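Local coordinates for protein transcriptional regulator (Pyrococcus horikoshii, PDB 1UDD) that is a putative transcriptional regulator of the all-helical TenA/THI-4/PQQC family, its precise role left open, at residues M114-A119 against F197-K202; F47-G52 against L205-M210; V51-A56 against P135-Y140; M4-L9 against R177-I182. All coordinates share one frame; numbering follows the deposited sequence.

Contact 1 of 4, residues M114-A119 against F197-K202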
loop_
_atom_site.group_PDB
_atom_site.type_symbol
_atom_site.label_atom_id
_atom_site.label_comp_id
_atom_site.label_asym_id
_atom_site.label_seq_id
_atom_site.Cartn_x
_atom_site.Cartn_y
_atom_site.Cartn_z
ATOM N N MET A 114 0.671 -13.942 9.265
ATOM C CA MET A 114 -0.184 -12.802 9.001
ATOM C C MET A 114 0.517 -11.799 8.062
ATOM O O MET A 114 -0.124 -11.205 7.194
ATOM C CB MET A 114 -0.580 -12.134 10.314
ATOM C CG MET A 114 -1.476 -13.022 11.168
ATOM S SD MET A 114 -2.875 -13.755 10.212
ATOM C CE MET A 114 -2.272 -15.368 9.947
ATOM N N ASP A 115 1.827 -11.624 8.233
ATOM C CA ASP A 115 2.594 -10.695 7.397
ATOM C C ASP A 115 2.665 -11.172 5.955
ATOM O O ASP A 115 2.637 -10.374 5.034
ATOM C CB ASP A 115 4.004 -10.490 7.972
ATOM C CG ASP A 115 3.987 -9.648 9.231
ATOM O OD1 ASP A 115 2.919 -9.073 9.547
ATOM O OD2 ASP A 115 5.033 -9.551 9.899
ATOM N N PHE A 116 2.764 -12.483 5.773
ATOM C CA PHE A 116 2.783 -13.070 4.443
ATOM C C PHE A 116 1.446 -12.734 3.764
ATOM O O PHE A 116 1.409 -12.344 2.590
ATOM C CB PHE A 116 2.970 -14.594 4.536
ATOM C CG PHE A 116 2.326 -15.359 3.396
ATOM C CD1 PHE A 116 2.897 -15.359 2.129
ATOM C CD2 PHE A 116 1.132 -16.058 3.596
ATOM C CE1 PHE A 116 2.293 -16.046 1.067
ATOM C CE2 PHE A 116 0.519 -16.746 2.545
ATOM C CZ PHE A 116 1.104 -16.739 1.277
ATOM N N MET A 117 0.351 -12.866 4.502
ATOM C CA MET A 117 -0.970 -12.542 3.934
ATOM C C MET A 117 -1.035 -11.068 3.502
ATOM O O MET A 117 -1.414 -10.757 2.376
ATOM C CB MET A 117 -2.098 -12.772 4.955
ATOM C CG MET A 117 -2.139 -14.173 5.598
ATOM S SD MET A 117 -3.693 -14.509 6.451
ATOM C CE MET A 117 -4.054 -12.968 7.128
ATOM N N LEU A 118 -0.676 -10.167 4.416
ATOM C CA LEU A 118 -0.736 -8.745 4.127
ATOM C C LEU A 118 0.226 -8.370 3.006
ATOM O O LEU A 118 -0.134 -7.654 2.082
ATOM C CB LEU A 118 -0.410 -7.935 5.388
ATOM C CG LEU A 118 -0.615 -6.421 5.237
ATOM C CD1 LEU A 118 -2.055 -6.130 4.844
ATOM C CD2 LEU A 118 -0.287 -5.731 6.538
ATOM N N ALA A 119 1.456 -8.853 3.092
ATOM C CA ALA A 119 2.442 -8.558 2.058
ATOM C C ALA A 119 1.984 -9.034 0.673
ATOM O O ALA A 119 2.202 -8.351 -0.342
ATOM C CB ALA A 119 3.783 -9.200 2.417
ATOM N N PHE A 197 0.248 -20.273 -2.839
ATOM C CA PHE A 197 -0.584 -21.284 -2.197
ATOM C C PHE A 197 0.272 -22.261 -1.383
ATOM O O PHE A 197 -0.120 -22.679 -0.297
ATOM C CB PHE A 197 -1.372 -22.078 -3.247
ATOM C CG PHE A 197 -2.511 -22.896 -2.672
ATOM C CD1 PHE A 197 -3.777 -22.332 -2.505
ATOM C CD2 PHE A 197 -2.315 -24.229 -2.299
ATOM C CE1 PHE A 197 -4.847 -23.089 -1.971
ATOM C CE2 PHE A 197 -3.359 -24.993 -1.772
ATOM C CZ PHE A 197 -4.635 -24.418 -1.607
ATOM N N ILE A 198 1.429 -22.647 -1.914
ATOM C CA ILE A 198 2.282 -23.575 -1.185
ATOM C C ILE A 198 2.860 -22.918 0.070
ATOM O O ILE A 198 3.012 -23.556 1.119
ATOM C CB ILE A 198 3.423 -24.111 -2.079
ATOM C CG1 ILE A 198 2.866 -25.191 -3.010
ATOM C CG2 ILE A 198 4.543 -24.700 -1.213
ATOM C CD1 ILE A 198 3.884 -25.747 -4.017
ATOM N N THR A 199 3.176 -21.635 -0.036
ATOM C CA THR A 199 3.701 -20.895 1.118
ATOM C C THR A 199 2.628 -20.855 2.202
ATOM O O THR A 199 2.901 -21.111 3.377
ATOM C CB THR A 199 4.057 -19.437 0.733
ATOM O OG1 THR A 199 5.130 -19.449 -0.216
ATOM C CG2 THR A 199 4.458 -18.622 1.968
ATOM N N GLY A 200 1.404 -20.543 1.790
ATOM C CA GLY A 200 0.312 -20.456 2.742
ATOM C C GLY A 200 0.059 -21.780 3.424
ATOM O O GLY A 200 -0.276 -21.822 4.612
ATOM N N SER A 201 0.217 -22.863 2.665
ATOM C CA SER A 201 0.002 -24.212 3.183
ATOM C C SER A 201 1.075 -24.553 4.209
ATOM O O SER A 201 0.787 -25.181 5.236
ATOM C CB SER A 201 0.022 -25.235 2.034
ATOM O OG SER A 201 -0.998 -24.945 1.091
ATOM N N LYS A 202 2.316 -24.153 3.933
ATOM C CA LYS A 202 3.403 -24.407 4.883
ATOM C C LYS A 202 3.138 -23.648 6.180
ATOM O O LYS A 202 3.329 -24.184 7.274
ATOM C CB LYS A 202 4.751 -23.982 4.306
ATOM C CG LYS A 202 5.242 -24.880 3.184
ATOM C CD LYS A 202 6.674 -24.541 2.864
ATOM C CE LYS A 202 7.226 -25.428 1.771
ATOM N NZ LYS A 202 8.671 -25.117 1.545
#
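A chi1 of 150° swings the ring of Phe116 away from its own amide nitrogen and out toward helix 190-213. At Thr199, chi1 of -65° sets OG1 beside the backbone N and turns the methyl CG2 to the ring. The methyl stands over one ring face, 3.8 Å from the Phe116 centroid and 24° off the normal, which meets the criterion for a CH-pi contact. It is displaced toward the rim, and its closest approach is 3.5 Å from Thr199 CG2 to Phe116 CE1. Backbone follows side chain on the same side of the ring plane: past CZ, Gly200 CA approaches obliquely, 3.7 Å from Phe116 CE2. The hydroxyl OG1 of Thr199 is bonded to Arg195 O of its own helix. Phe203 and Ala132 also pack on Phe116, as does Asp115 of the second subunit. No hydrogen bond links the two segments, so they are held together by dispersion and one weak CH-pi interaction, with the threonine's polar branch satisfied inside its helix.

Contact 2 of 4, residues F47-G52 against L205-M210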
loop_
_atom_site.group_PDB
_atom_site.type_symbol
_atom_site.label_atom_id
_atom_site.label_comp_id
_atom_site.label_asym_id
_atom_site.label_seq_id
_atom_site.Cartn_x
_atom_site.Cartn_y
_atom_site.Cartn_z
ATOM N N PHE A 47 -6.317 -14.633 18.034
ATOM C CA PHE A 47 -6.691 -13.226 17.924
ATOM C C PHE A 47 -5.894 -12.561 16.805
ATOM O O PHE A 47 -6.453 -11.939 15.900
ATOM C CB PHE A 47 -6.421 -12.467 19.219
ATOM C CG PHE A 47 -6.783 -11.023 19.136
ATOM C CD1 PHE A 47 -8.117 -10.637 19.027
ATOM C CD2 PHE A 47 -5.794 -10.040 19.134
ATOM C CE1 PHE A 47 -8.464 -9.284 18.916
ATOM C CE2 PHE A 47 -6.130 -8.683 19.024
ATOM C CZ PHE A 47 -7.469 -8.307 18.915
ATOM N N ASN A 48 -4.580 -12.705 16.879
ATOM C CA ASN A 48 -3.697 -12.123 15.890
ATOM C C ASN A 48 -4.028 -12.618 14.484
ATOM O O ASN A 48 -3.820 -11.902 13.501
ATOM C CB ASN A 48 -2.253 -12.463 16.218
ATOM C CG ASN A 48 -1.287 -11.607 15.453
ATOM O OD1 ASN A 48 -1.293 -10.385 15.599
ATOM N ND2 ASN A 48 -0.452 -12.233 14.623
ATOM N N TYR A 49 -4.528 -13.846 14.400
ATOM C CA TYR A 49 -4.899 -14.460 13.134
ATOM C C TYR A 49 -6.169 -13.767 12.633
ATOM O O TYR A 49 -6.284 -13.415 11.458
ATOM C CB TYR A 49 -5.142 -15.963 13.358
ATOM C CG TYR A 49 -5.214 -16.825 12.106
ATOM C CD1 TYR A 49 -4.644 -18.105 12.091
ATOM C CD2 TYR A 49 -5.894 -16.398 10.963
ATOM C CE1 TYR A 49 -4.753 -18.939 10.975
ATOM C CE2 TYR A 49 -6.008 -17.228 9.839
ATOM C CZ TYR A 49 -5.435 -18.494 9.858
ATOM O OH TYR A 49 -5.573 -19.329 8.773
ATOM N N LEU A 50 -7.107 -13.567 13.552
ATOM C CA LEU A 50 -8.383 -12.923 13.272
ATOM C C LEU A 50 -8.143 -11.508 12.738
ATOM O O LEU A 50 -8.731 -11.101 11.725
ATOM C CB LEU A 50 -9.200 -12.889 14.565
ATOM C CG LEU A 50 -10.582 -12.253 14.636
ATOM C CD1 LEU A 50 -11.153 -12.494 16.027
ATOM C CD2 LEU A 50 -10.507 -10.764 14.344
ATOM N N VAL A 51 -7.283 -10.763 13.428
ATOM C CA VAL A 51 -6.953 -9.410 13.019
ATOM C C VAL A 51 -6.188 -9.436 11.679
ATOM O O VAL A 51 -6.519 -8.698 10.754
ATOM C CB VAL A 51 -6.090 -8.687 14.114
ATOM C CG1 VAL A 51 -5.631 -7.318 13.614
ATOM C CG2 VAL A 51 -6.907 -8.512 15.391
ATOM N N GLY A 52 -5.187 -10.303 11.574
ATOM C CA GLY A 52 -4.393 -10.387 10.354
ATOM C C GLY A 52 -5.193 -10.744 9.109
ATOM O O GLY A 52 -4.951 -10.204 8.020
ATOM N N LEU A 205 0.655 -25.480 8.340
ATOM C CA LEU A 205 1.264 -26.611 9.025
ATOM C C LEU A 205 2.101 -26.088 10.186
ATOM O O LEU A 205 2.037 -26.607 11.304
ATOM C CB LEU A 205 2.131 -27.414 8.044
ATOM C CG LEU A 205 2.872 -28.652 8.559
ATOM C CD1 LEU A 205 1.945 -29.536 9.361
ATOM C CD2 LEU A 205 3.447 -29.414 7.374
ATOM N N ALA A 206 2.860 -25.030 9.917
ATOM C CA ALA A 206 3.713 -24.424 10.930
ATOM C C ALA A 206 2.876 -23.905 12.087
ATOM O O ALA A 206 3.297 -23.960 13.249
ATOM C CB ALA A 206 4.522 -23.274 10.315
ATOM N N PHE A 207 1.692 -23.392 11.768
ATOM C CA PHE A 207 0.825 -22.846 12.795
ATOM C C PHE A 207 0.366 -23.944 13.758
ATOM O O PHE A 207 0.347 -23.749 14.973
ATOM C CB PHE A 207 -0.395 -22.172 12.164
ATOM C CG PHE A 207 -0.971 -21.059 12.993
ATOM C CD1 PHE A 207 -0.435 -19.770 12.922
ATOM C CD2 PHE A 207 -2.069 -21.286 13.826
ATOM C CE1 PHE A 207 -0.991 -18.715 13.666
ATOM C CE2 PHE A 207 -2.629 -20.250 14.571
ATOM C CZ PHE A 207 -2.091 -18.956 14.490
ATOM N N TRP A 208 -0.020 -25.093 13.214
ATOM C CA TRP A 208 -0.459 -26.185 14.069
ATOM C C TRP A 208 0.728 -26.634 14.897
ATOM O O TRP A 208 0.602 -26.894 16.090
ATOM C CB TRP A 208 -1.000 -27.352 13.232
ATOM C CG TRP A 208 -2.282 -27.015 12.532
ATOM C CD1 TRP A 208 -2.493 -26.967 11.184
ATOM C CD2 TRP A 208 -3.532 -26.681 13.148
ATOM N NE1 TRP A 208 -3.795 -26.629 10.923
ATOM C CE2 TRP A 208 -4.457 -26.446 12.109
ATOM C CE3 TRP A 208 -3.962 -26.562 14.483
ATOM C CZ2 TRP A 208 -5.789 -26.095 12.355
ATOM C CZ3 TRP A 208 -5.287 -26.214 14.729
ATOM C CH2 TRP A 208 -6.187 -25.984 13.666
ATOM N N GLU A 209 1.889 -26.695 14.256
ATOM C CA GLU A 209 3.102 -27.128 14.925
ATOM C C GLU A 209 3.449 -26.244 16.112
ATOM O O GLU A 209 3.807 -26.744 17.177
ATOM C CB GLU A 209 4.265 -27.149 13.933
ATOM C CG GLU A 209 5.580 -27.682 14.504
ATOM C CD GLU A 209 5.439 -29.064 15.134
ATOM O OE1 GLU A 209 4.717 -29.906 14.553
ATOM O OE2 GLU A 209 6.059 -29.309 16.199
ATOM N N MET A 210 3.345 -24.931 15.940
ATOM C CA MET A 210 3.673 -24.039 17.040
ATOM C C MET A 210 2.599 -24.110 18.119
ATOM O O MET A 210 2.872 -23.853 19.292
ATOM C CB MET A 210 3.847 -22.604 16.534
ATOM C CG MET A 210 2.579 -21.903 16.193
ATOM S SD MET A 210 1.949 -20.972 17.566
ATOM C CE MET A 210 0.502 -20.214 16.737
#
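Tyr49 and Phe207 make the contact as a T-shaped aromatic pair. The planes lie at 80° with centroids of the Tyr49 and Phe207 rings 5.2 Å apart, the tyrosine giving its edge and the phenylalanine its face. One atom does the touching: Tyr49 CD1 sits 3.6 Å from Phe207 CZ and 3.8 Å from Phe207 CE2, over the outer end of the ring. Both rings leave their helices on the side away from the backbone N (chi1 -166° for Tyr49, -152° for Phe207), which carries them into the gap between the helices and lets CA atoms 10.2 Å apart be bridged. A methionine methyl covers the opposite face: Met210 CE lies 3.6 Å above the Phe207 ring plane, over its centre, so the ring is sandwiched between it and Tyr49. The polar interaction is made past the pair: Tyr49 OH hydrogen-bonds Glu204 OE2, one turn earlier on the phenylalanine's helix, and so ties the far end of the tyrosine to the same partner helix. Met114 packs on Tyr49 from helix 108-123. The arrangement is a buried interhelical aromatic contact in the all-helical TenA-type fold, joining helix 36-63 to helix 190-213.

Contact 3 of 4, residues V51-A56 against P135-Y140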
loop_
_atom_site.group_PDB
_atom_site.type_symbol
_atom_site.label_atom_id
_atom_site.label_comp_id
_atom_site.label_asym_id
_atom_site.label_seq_id
_atom_site.Cartn_x
_atom_site.Cartn_y
_atom_site.Cartn_z
ATOM N N VAL A 51 -7.283 -10.763 13.428
ATOM C CA VAL A 51 -6.953 -9.410 13.019
ATOM C C VAL A 51 -6.188 -9.436 11.679
ATOM O O VAL A 51 -6.519 -8.698 10.754
ATOM C CB VAL A 51 -6.090 -8.687 14.114
ATOM C CG1 VAL A 51 -5.631 -7.318 13.614
ATOM C CG2 VAL A 51 -6.907 -8.512 15.391
ATOM N N GLY A 52 -5.187 -10.303 11.574
ATOM C CA GLY A 52 -4.393 -10.387 10.354
ATOM C C GLY A 52 -5.193 -10.744 9.109
ATOM O O GLY A 52 -4.951 -10.204 8.020
ATOM N N LEU A 53 -6.131 -11.672 9.255
ATOM C CA LEU A 53 -6.971 -12.078 8.132
ATOM C C LEU A 53 -7.773 -10.849 7.706
ATOM O O LEU A 53 -7.980 -10.597 6.521
ATOM C CB LEU A 53 -7.912 -13.196 8.566
ATOM C CG LEU A 53 -8.536 -14.105 7.505
ATOM C CD1 LEU A 53 -7.429 -14.861 6.779
ATOM C CD2 LEU A 53 -9.506 -15.099 8.177
ATOM N N THR A 54 -8.225 -10.085 8.691
ATOM C CA THR A 54 -8.997 -8.873 8.430
ATOM C C THR A 54 -8.181 -7.818 7.676
ATOM O O THR A 54 -8.671 -7.228 6.716
ATOM C CB THR A 54 -9.519 -8.279 9.745
ATOM O OG1 THR A 54 -10.373 -9.241 10.374
ATOM C CG2 THR A 54 -10.307 -7.015 9.500
ATOM N N ARG A 55 -6.940 -7.583 8.105
ATOM C CA ARG A 55 -6.090 -6.595 7.443
ATOM C C ARG A 55 -5.859 -6.950 5.994
ATOM O O ARG A 55 -5.927 -6.083 5.121
ATOM C CB ARG A 55 -4.706 -6.481 8.105
ATOM C CG ARG A 55 -4.680 -5.726 9.409
ATOM C CD ARG A 55 -3.249 -5.576 9.976
ATOM N NE ARG A 55 -3.347 -5.335 11.407
ATOM C CZ ARG A 55 -3.775 -4.197 11.927
ATOM N NH1 ARG A 55 -4.109 -3.199 11.123
ATOM N NH2 ARG A 55 -3.943 -4.086 13.240
ATOM N N ALA A 56 -5.564 -8.221 5.732
ATOM C CA ALA A 56 -5.291 -8.631 4.359
ATOM C C ALA A 56 -6.549 -8.491 3.497
ATOM O O ALA A 56 -6.473 -8.038 2.349
ATOM C CB ALA A 56 -4.743 -10.076 4.324
ATOM N N PRO A 135 -5.433 -21.236 1.392
ATOM C CA PRO A 135 -5.053 -22.357 2.257
ATOM C C PRO A 135 -5.776 -22.205 3.596
ATOM O O PRO A 135 -6.267 -23.179 4.160
ATOM C CB PRO A 135 -3.545 -22.204 2.380
ATOM C CG PRO A 135 -3.165 -21.597 1.015
ATOM C CD PRO A 135 -4.251 -20.574 0.804
ATOM N N CYS A 136 -5.860 -20.974 4.092
ATOM C CA CYS A 136 -6.556 -20.721 5.361
ATOM C C CYS A 136 -7.995 -21.222 5.329
ATOM O O CYS A 136 -8.344 -22.187 6.010
ATOM C CB CYS A 136 -6.571 -19.229 5.690
ATOM S SG CYS A 136 -7.863 -18.781 6.894
ATOM N N PHE A 137 -8.828 -20.562 4.535
ATOM C CA PHE A 137 -10.241 -20.926 4.432
ATOM C C PHE A 137 -10.478 -22.387 4.011
ATOM O O PHE A 137 -11.250 -23.105 4.642
ATOM C CB PHE A 137 -10.964 -20.007 3.432
ATOM C CG PHE A 137 -11.167 -18.590 3.916
ATOM C CD1 PHE A 137 -10.153 -17.646 3.807
ATOM C CD2 PHE A 137 -12.391 -18.192 4.454
ATOM C CE1 PHE A 137 -10.357 -16.319 4.225
ATOM C CE2 PHE A 137 -12.604 -16.872 4.873
ATOM C CZ PHE A 137 -11.587 -15.936 4.757
ATOM N N TRP A 138 -9.787 -22.824 2.963
ATOM C CA TRP A 138 -9.965 -24.169 2.419
ATOM C C TRP A 138 -9.496 -25.328 3.302
ATOM O O TRP A 138 -10.248 -26.280 3.515
ATOM C CB TRP A 138 -9.310 -24.239 1.036
ATOM C CG TRP A 138 -9.706 -25.416 0.188
ATOM C CD1 TRP A 138 -10.616 -26.402 0.495
ATOM C CD2 TRP A 138 -9.189 -25.739 -1.108
ATOM N NE1 TRP A 138 -10.689 -27.317 -0.533
ATOM C CE2 TRP A 138 -9.825 -26.934 -1.529
ATOM C CE3 TRP A 138 -8.242 -25.136 -1.956
ATOM C CZ2 TRP A 138 -9.547 -27.537 -2.766
ATOM C CZ3 TRP A 138 -7.965 -25.738 -3.190
ATOM C CH2 TRP A 138 -8.619 -26.927 -3.580
ATOM N N SER A 139 -8.273 -25.254 3.821
ATOM C CA SER A 139 -7.766 -26.321 4.667
ATOM C C SER A 139 -8.612 -26.563 5.920
ATOM O O SER A 139 -8.743 -27.691 6.355
ATOM C CB SER A 139 -6.322 -26.040 5.088
ATOM O OG SER A 139 -6.255 -25.009 6.054
ATOM N N TYR A 140 -9.174 -25.512 6.508
ATOM C CA TYR A 140 -9.984 -25.686 7.711
ATOM C C TYR A 140 -11.235 -26.502 7.413
ATOM O O TYR A 140 -11.702 -27.276 8.255
ATOM C CB TYR A 140 -10.359 -24.323 8.316
ATOM C CG TYR A 140 -9.350 -23.835 9.342
ATOM C CD1 TYR A 140 -8.010 -23.612 8.994
ATOM C CD2 TYR A 140 -9.716 -23.680 10.682
ATOM C CE1 TYR A 140 -7.059 -23.254 9.971
ATOM C CE2 TYR A 140 -8.781 -23.331 11.655
ATOM C CZ TYR A 140 -7.462 -23.121 11.300
ATOM O OH TYR A 140 -6.553 -22.796 12.283
#
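Leu53 points its forked end at two neighbouring residues of helix 126-146: CD1 touches both residues, CD2 the ring of Phe137 alone. CD1 reaches toward sulfur, with Leu53 CD1 3.9 Å from Cys136 SG, and the same methyl also lies 4.1 Å from Phe137 CE1. CD2 goes to the far end of the ring, 4.1 Å between Leu53 CD2 and Phe137 CZ, meeting it obliquely. The two partners arrive differently. Cys136 points toward helix 36-63, with SG anti to the backbone N (chi1 160°). Phe137 starts out along the flank of its helix; chi1 of -71° then turns the ring so that its outer atoms CE1 and CZ meet Leu53. Met117 of helix 108-123 also rests on Leu53, while Leu174 and Leu178 of helix 169-183 pack on Phe137. Behind this surface, Pro135 O takes Ser139 N at 2.9 Å and Ser139 OG at 2.6 Å from opposite faces of its plane, in a helix kinked at Pro135 and Cys136, whose N atoms make no bond to the preceding turn; the proline has no N-H to give. Across the segments the chemistry is purely apolar: no hydrogen bond directs it, and the separations are those of ordinary van der Waals contact, consistent with a non-directional fit.

Contact 4 of 4, residues M4-L9 against R177-I182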
loop_
_atom_site.group_PDB
_atom_site.type_symbol
_atom_site.label_atom_id
_atom_site.label_comp_id
_atom_site.label_asym_id
_atom_site.label_seq_id
_atom_site.Cartn_x
_atom_site.Cartn_y
_atom_site.Cartn_z
ATOM N N MET A 4 -9.096 -27.238 -13.204
ATOM C CA MET A 4 -9.140 -25.834 -12.782
ATOM C C MET A 4 -7.881 -25.397 -12.015
ATOM O O MET A 4 -7.082 -26.219 -11.563
ATOM C CB MET A 4 -10.350 -25.581 -11.880
ATOM C CG MET A 4 -11.707 -25.758 -12.521
ATOM S SD MET A 4 -12.985 -25.359 -11.284
ATOM C CE MET A 4 -14.493 -25.671 -12.187
ATOM N N ILE A 5 -7.723 -24.087 -11.867
ATOM C CA ILE A 5 -6.598 -23.530 -11.125
ATOM C C ILE A 5 -6.571 -24.085 -9.689
ATOM O O ILE A 5 -5.533 -24.565 -9.239
ATOM C CB ILE A 5 -6.699 -22.005 -11.075
ATOM C CG1 ILE A 5 -6.607 -21.448 -12.505
ATOM C CG2 ILE A 5 -5.626 -21.427 -10.157
ATOM C CD1 ILE A 5 -6.671 -19.934 -12.575
ATOM N N THR A 6 -7.699 -24.036 -8.972
ATOM C CA THR A 6 -7.721 -24.553 -7.606
ATOM C C THR A 6 -7.503 -26.074 -7.556
ATOM O O THR A 6 -7.060 -26.603 -6.538
ATOM C CB THR A 6 -9.030 -24.168 -6.838
ATOM O OG1 THR A 6 -10.189 -24.667 -7.531
ATOM C CG2 THR A 6 -9.129 -22.638 -6.701
ATOM N N ASP A 7 -7.821 -26.775 -8.648
ATOM C CA ASP A 7 -7.581 -28.217 -8.716
ATOM C C ASP A 7 -6.057 -28.394 -8.655
ATOM O O ASP A 7 -5.538 -29.195 -7.889
ATOM C CB ASP A 7 -8.106 -28.809 -10.031
ATOM C CG ASP A 7 -9.635 -28.879 -10.089
ATOM O OD1 ASP A 7 -10.290 -29.015 -9.035
ATOM O OD2 ASP A 7 -10.180 -28.815 -11.200
ATOM N N LYS A 8 -5.350 -27.620 -9.464
ATOM C CA LYS A 8 -3.890 -27.667 -9.503
ATOM C C LYS A 8 -3.258 -27.280 -8.180
ATOM O O LYS A 8 -2.263 -27.868 -7.780
ATOM C CB LYS A 8 -3.377 -26.732 -10.600
ATOM C CG LYS A 8 -3.751 -27.192 -11.991
ATOM C CD LYS A 8 -3.764 -26.045 -12.983
ATOM C CE LYS A 8 -2.397 -25.692 -13.510
ATOM N NZ LYS A 8 -2.517 -24.550 -14.495
ATOM N N LEU A 9 -3.824 -26.282 -7.504
ATOM C CA LEU A 9 -3.281 -25.842 -6.229
ATOM C C LEU A 9 -3.369 -26.965 -5.203
ATOM O O LEU A 9 -2.425 -27.180 -4.416
ATOM C CB LEU A 9 -4.023 -24.588 -5.725
ATOM C CG LEU A 9 -3.988 -23.363 -6.658
ATOM C CD1 LEU A 9 -4.731 -22.191 -6.024
ATOM C CD2 LEU A 9 -2.544 -22.956 -6.933
ATOM N N ARG A 177 -17.142 -20.162 -3.040
ATOM C CA ARG A 177 -17.111 -18.869 -3.708
ATOM C C ARG A 177 -15.693 -18.313 -3.869
ATOM O O ARG A 177 -15.371 -17.710 -4.899
ATOM C CB ARG A 177 -17.950 -17.837 -2.947
ATOM C CG ARG A 177 -19.389 -17.729 -3.447
ATOM C CD ARG A 177 -20.368 -17.898 -2.303
ATOM N NE ARG A 177 -20.093 -16.950 -1.227
ATOM C CZ ARG A 177 -20.476 -17.131 0.033
ATOM N NH1 ARG A 177 -21.151 -18.227 0.369
ATOM N NH2 ARG A 177 -20.178 -16.224 0.953
ATOM N N LEU A 178 -14.852 -18.478 -2.856
ATOM C CA LEU A 178 -13.489 -17.970 -2.966
ATOM C C LEU A 178 -12.775 -18.706 -4.100
ATOM O O LEU A 178 -12.043 -18.094 -4.880
ATOM C CB LEU A 178 -12.729 -18.139 -1.647
ATOM C CG LEU A 178 -13.207 -17.209 -0.511
ATOM C CD1 LEU A 178 -12.392 -17.441 0.746
ATOM C CD2 LEU A 178 -13.082 -15.757 -0.938
ATOM N N ARG A 179 -13.012 -20.009 -4.209
ATOM C CA ARG A 179 -12.389 -20.795 -5.267
ATOM C C ARG A 179 -12.933 -20.428 -6.644
ATOM O O ARG A 179 -12.196 -20.457 -7.633
ATOM C CB ARG A 179 -12.563 -22.297 -5.005
ATOM C CG ARG A 179 -11.692 -22.802 -3.855
ATOM C CD ARG A 179 -11.350 -24.289 -3.938
ATOM N NE ARG A 179 -12.306 -25.131 -3.219
ATOM C CZ ARG A 179 -13.552 -25.317 -3.616
ATOM N NH1 ARG A 179 -13.962 -24.723 -4.723
ATOM N NH2 ARG A 179 -14.393 -26.055 -2.901
ATOM N N LYS A 180 -14.213 -20.062 -6.707
ATOM C CA LYS A 180 -14.822 -19.693 -7.974
ATOM C C LYS A 180 -14.190 -18.413 -8.494
ATOM O O LYS A 180 -13.902 -18.283 -9.682
ATOM C CB LYS A 180 -16.329 -19.501 -7.822
ATOM C CG LYS A 180 -16.987 -18.925 -9.072
ATOM C CD LYS A 180 -18.502 -18.835 -8.902
ATOM C CE LYS A 180 -19.194 -18.374 -10.180
ATOM N NZ LYS A 180 -20.676 -18.503 -10.064
ATOM N N ILE A 181 -13.973 -17.461 -7.598
ATOM C CA ILE A 181 -13.353 -16.228 -8.005
ATOM C C ILE A 181 -11.954 -16.509 -8.548
ATOM O O ILE A 181 -11.608 -16.069 -9.642
ATOM C CB ILE A 181 -13.290 -15.241 -6.844
ATOM C CG1 ILE A 181 -14.718 -14.781 -6.510
ATOM C CG2 ILE A 181 -12.399 -14.059 -7.232
ATOM C CD1 ILE A 181 -14.842 -13.974 -5.224
ATOM N N ILE A 182 -11.156 -17.257 -7.808
ATOM C CA ILE A 182 -9.815 -17.567 -8.286
ATOM C C ILE A 182 -9.879 -18.370 -9.602
ATOM O O ILE A 182 -9.129 -18.101 -10.540
ATOM C CB ILE A 182 -9.017 -18.359 -7.216
ATOM C CG1 ILE A 182 -8.710 -17.441 -6.031
ATOM C CG2 ILE A 182 -7.731 -18.939 -7.822
ATOM C CD1 ILE A 182 -8.218 -18.176 -4.803
#
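Close to where Thr6 meets Arg179, Met4 N donates to Asp7 OD2 at 2.8 Å, with an N-H...O angle of 155°. The oxygen is met on its anti side, by a donor tilted out of the carboxylate plane. Met4 is the N-cap of helix 5-11; Asp7, at N3, accepts from the N-cap N-H as in one half of a capping box, whereas methionine cannot make the reciprocal side-chain bond. The negative charge of Asp7 would probably be favoured at that helix end. Across the contact, Thr6 lies at about a right angle to the arm of Arg179: Thr6 CB is 3.7 Å from Arg179 CD, and Thr6 CG2 is 3.8 Å from Arg179 CG. Chi1 of 59° wedges OG1 between backbone N and carbonyl carbon, and from there it hydrogen-bonds Asp183 OD2. The axes of helix 5-9 and helix 177-182 come within 9.9 Å at an angle of 110°, so in this all-helical fold the chain's first helical turns run crosswise to the 177-182 piece of helix 169-183. Next to the arginine, the packing is aliphatic. Ile5 CG2 meets Ile182 CG2 at 4.0 Å, and the same Ile182 CG2 is 4.1 Å from Thr6 CG2. Ile5 CD1 packs 3.7 Å from Ile182 O, a carbonyl whose hydrogen bond is with Ser185 OG. Arg179, bent at chi3, brings its charged end to Trp138 of helix 126-146 in a cation-pi interaction.

In the fold
From the N terminus, contact 4 opens first, and its return at 177-182 closes a loop enclosing all of contact 3. Helix 36-63 starts the next two: contacts 2 and 3 share Val51 and Gly52, but contact 3 closes at helix 126-146 and contact 2 much later, at helix 190-213. Contact 1, from helix 108-123 to helix 190-213, is nested inside contact 2 and crosses contacts 3 and 4; contact 2 also crosses contact 4. The centres of contacts 1, 2 and 3 lie about 9 to 11 Å apart, joined by touches such as Met114 with Tyr49. Contact 4 lies farther out, touching contact 3 through Trp138 and contact 1 through Phe197 but not contact 2, whose centre is about 23 Å away.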